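Local coordinates for protein O-phospho-L-seryl-tRNA:Cys-tRNA synthase (Methanocaldococcus jannaschii DSM 2661, PDB 5X6B) that probably converts O-phosphoseryl-tRNA(Cys) to cysteinyl-tRNA(Cys) with the help of a pyridoxal phosphate cofactor, at residues P118-R123 / T294-P299. Residues are numbered along the deposited sequence; the frame is centred on the assembly and turned at random.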
ATOM      1  N   PRO B 118     -10.753  -1.976   8.989  1.00 57.19           N
ATOM      2  CA  PRO B 118     -10.095  -2.082   7.685  1.00 58.60           C
ATOM      3  C   PRO B 118     -10.481  -3.364   6.967  1.00 57.53           C
ATOM      4  O   PRO B 118     -10.605  -4.408   7.603  1.00 63.10           O
ATOM      5  CB  PRO B 118      -8.610  -2.082   8.040  1.00 57.60           C
ATOM      6  CG  PRO B 118      -8.568  -2.660   9.411  1.00 73.01           C
ATOM      7  CD  PRO B 118      -9.808  -2.176  10.100  1.00 59.51           C
ATOM      8  N   THR B 119     -10.672  -3.279   5.657  1.00 54.09           N
ATOM      9  CA  THR B 119     -11.046  -4.430   4.848  1.00 50.84           C
ATOM     10  C   THR B 119     -10.197  -4.496   3.585  1.00 44.48           C
ATOM     11  O   THR B 119      -9.419  -3.589   3.303  1.00 66.28           O
ATOM     12  CB  THR B 119     -12.533  -4.385   4.441  1.00 59.25           C
ATOM     13  OG1 THR B 119     -12.784  -3.196   3.680  1.00 62.17           O
ATOM     14  CG2 THR B 119     -13.428  -4.393   5.670  1.00 60.63           C
ATOM     15  N   HIS B 120     -10.361  -5.572   2.823  1.00 54.55           N
ATOM     16  CA  HIS B 120      -9.697  -5.710   1.535  1.00 57.08           C
ATOM     17  C   HIS B 120     -10.515  -5.043   0.435  1.00 57.19           C
ATOM     18  O   HIS B 120     -10.327  -5.326  -0.748  1.00 71.71           O
ATOM     19  CB  HIS B 120      -9.469  -7.184   1.195  1.00 56.27           C
ATOM     20  CG  HIS B 120      -8.634  -7.923   2.198  1.00 64.04           C
ATOM     21  ND1 HIS B 120      -7.363  -7.504   2.555  1.00 67.26           N
ATOM     22  CD2 HIS B 120      -8.868  -9.047   2.897  1.00 69.05           C
ATOM     23  CE1 HIS B 120      -6.866  -8.342   3.441  1.00 73.14           C
ATOM     24  NE2 HIS B 120      -7.755  -9.295   3.670  1.00 68.90           N
ATOM     25  N   GLY B 121     -11.431  -4.166   0.827  1.00 55.91           N
ATOM     26  CA  GLY B 121     -12.292  -3.496  -0.130  1.00 61.43           C
ATOM     27  C   GLY B 121     -13.755  -3.463   0.272  1.00 65.48           C
ATOM     28  O   GLY B 121     -14.135  -3.949   1.341  1.00 62.29           O
ATOM     29  N   ALA B 122     -14.580  -2.878  -0.592  1.00 61.63           N
ATOM     30  CA  ALA B 122     -16.011  -2.767  -0.337  1.00 66.50           C
ATOM     31  C   ALA B 122     -16.705  -4.128  -0.474  1.00 61.20           C
ATOM     32  O   ALA B 122     -17.709  -4.388   0.186  1.00 54.10           O
ATOM     33  CB  ALA B 122     -16.635  -1.747  -1.281  1.00 53.85           C
ATOM     34  N   ARG B 123     -16.166  -4.981  -1.342  1.00 55.58           N
ATOM     35  CA  ARG B 123     -16.619  -6.362  -1.472  1.00 59.20           C
ATOM     36  C   ARG B 123     -16.668  -7.045  -0.112  1.00 64.86           C
ATOM     37  O   ARG B 123     -17.730  -7.449   0.359  1.00 55.86           O
ATOM     38  CB  ARG B 123     -15.687  -7.153  -2.395  1.00 58.95           C
ATOM     39  CG  ARG B 123     -15.764  -6.796  -3.864  1.00 64.82           C
ATOM     40  CD  ARG B 123     -14.520  -7.283  -4.603  1.00 47.94           C
ATOM     41  NE  ARG B 123     -14.600  -7.087  -6.050  1.00 43.22           N
ATOM     42  CZ  ARG B 123     -14.238  -5.974  -6.680  1.00 57.78           C
ATOM     43  NH1 ARG B 123     -13.771  -4.939  -5.996  1.00 64.96           N
ATOM     44  NH2 ARG B 123     -14.342  -5.893  -7.999  1.00 77.38           N
ATOM     45  N   THR B 294      -4.186  -8.847  11.042  1.00 95.42           N
ATOM     46  CA  THR B 294      -3.549  -7.562  11.276  1.00112.98           C
ATOM     47  C   THR B 294      -3.617  -6.688  10.022  1.00130.01           C
ATOM     48  O   THR B 294      -2.592  -6.128   9.631  1.00148.35           O
ATOM     49  CB  THR B 294      -2.068  -7.753  11.670  1.00128.81           C
ATOM     50  OG1 THR B 294      -1.538  -8.886  10.965  1.00125.76           O
ATOM     51  CG2 THR B 294      -1.929  -8.003  13.160  1.00109.17           C
ATOM     52  N   SER B 295      -4.818  -6.562   9.435  1.00128.50           N
ATOM     53  CA  SER B 295      -5.050  -6.098   8.049  1.00114.66           C
ATOM     54  C   SER B 295      -3.848  -5.381   7.459  1.00122.61           C
ATOM     55  O   SER B 295      -3.561  -4.224   7.771  1.00100.11           O
ATOM     56  CB  SER B 295      -6.295  -5.217   7.978  1.00102.81           C
ATOM     57  OG  SER B 295      -7.441  -5.998   7.676  1.00103.45           O
ATOM     58  N   ARG B 296      -3.157  -6.110   6.592  1.00120.87           N
ATOM     59  CA  ARG B 296      -1.709  -6.035   6.506  1.00106.60           C
ATOM     60  C   ARG B 296      -1.125  -5.202   5.377  1.00 88.98           C
ATOM     61  O   ARG B 296      -1.807  -4.847   4.416  1.00 95.92           O
ATOM     62  CB  ARG B 296      -1.168  -7.461   6.400  1.00 91.11           C
ATOM     63  CG  ARG B 296      -1.629  -8.360   7.528  1.00 74.97           C
ATOM     64  CD  ARG B 296      -1.875  -9.777   7.046  1.00 89.49           C
ATOM     65  NE  ARG B 296      -3.077  -9.888   6.227  1.00 84.07           N
ATOM     66  CZ  ARG B 296      -3.454 -11.005   5.613  1.00 67.47           C
ATOM     67  NH1 ARG B 296      -2.715 -12.097   5.725  1.00 71.29           N
ATOM     68  NH2 ARG B 296      -4.560 -11.031   4.882  1.00 73.06           N
ATOM     69  N   GLY B 297       0.159  -4.898   5.528  1.00 67.64           N
ATOM     70  CA  GLY B 297       0.971  -4.355   4.460  1.00 81.87           C
ATOM     71  C   GLY B 297       0.549  -3.067   3.783  1.00 75.42           C
ATOM     72  O   GLY B 297      -0.045  -2.176   4.385  1.00 66.05           O
ATOM     73  N   LEU B 298       0.851  -3.008   2.492  1.00 70.87           N
ATOM     74  CA  LEU B 298       0.956  -1.759   1.741  1.00 74.68           C
ATOM     75  C   LEU B 298      -0.327  -0.920   1.588  1.00 70.16           C
ATOM     76  O   LEU B 298      -0.286   0.292   1.810  1.00 63.57           O
ATOM     77  CB  LEU B 298       1.532  -2.075   0.357  1.00 55.13           C
ATOM     78  CG  LEU B 298       2.300  -0.993  -0.389  1.00 67.42           C
ATOM     79  CD1 LEU B 298       3.329  -0.345   0.519  1.00 60.60           C
ATOM     80  CD2 LEU B 298       2.972  -1.606  -1.605  1.00 60.04           C
ATOM     81  N   PRO B 299      -1.460  -1.541   1.201  1.00 63.96           N
ATOM     82  CA  PRO B 299      -2.638  -0.704   0.930  1.00 65.65           C
ATOM     83  C   PRO B 299      -3.122   0.138   2.114  1.00 59.86           C
ATOM     84  O   PRO B 299      -3.535   1.280   1.909  1.00 58.82           O
ATOM     85  CB  PRO B 299      -3.704  -1.730   0.534  1.00 58.19           C
ATOM     86  CG  PRO B 299      -2.926  -2.875  -0.014  1.00 61.83           C
ATOM     87  CD  PRO B 299      -1.718  -2.954   0.867  1.00 59.00           C
TER
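Pro118 and Ser295 bring the two backbones nearest, their CA atoms 6.5 Å apart, and no hydrogen bond joins the segments. Residues 118-123 form the phosphate-binding turn between strand 115-119 of the mixed seven-stranded sheet and helix 122-132, as in fold-type I pyridoxal phosphate enzymes; residues 294-299 lead from a loop into helix 298-305. Gly121 holds the N-cap position, and the backbone N atoms of Ala122 and Arg123 bind the phosphate of the cofactor-bearing lysine at position 255. Within the turn, Thr119 OG1 donates to Gly121 O over 2.8 Å, from 43° out of the carbonyl plane.

Across the contact, Ser295 lays its CB against the Pro118 ring, 3.7 Å from CG. The second meeting is edge to edge. His120 and Arg296 each have CG anti to the carbonyl carbon, and the arginine chain then bends at chi2 and chi3, which brings its guanidinium edge to the imidazole edge with the planes 49° apart. The polar grip comes from Glu124 of the second subunit, its OE2 accepting from His120 NE2 and forming a salt bridge with Arg296 NH2, so the pair belongs to the subunit interface. That same Arg296 NH2 lies 3.8 Å from His120 CE1.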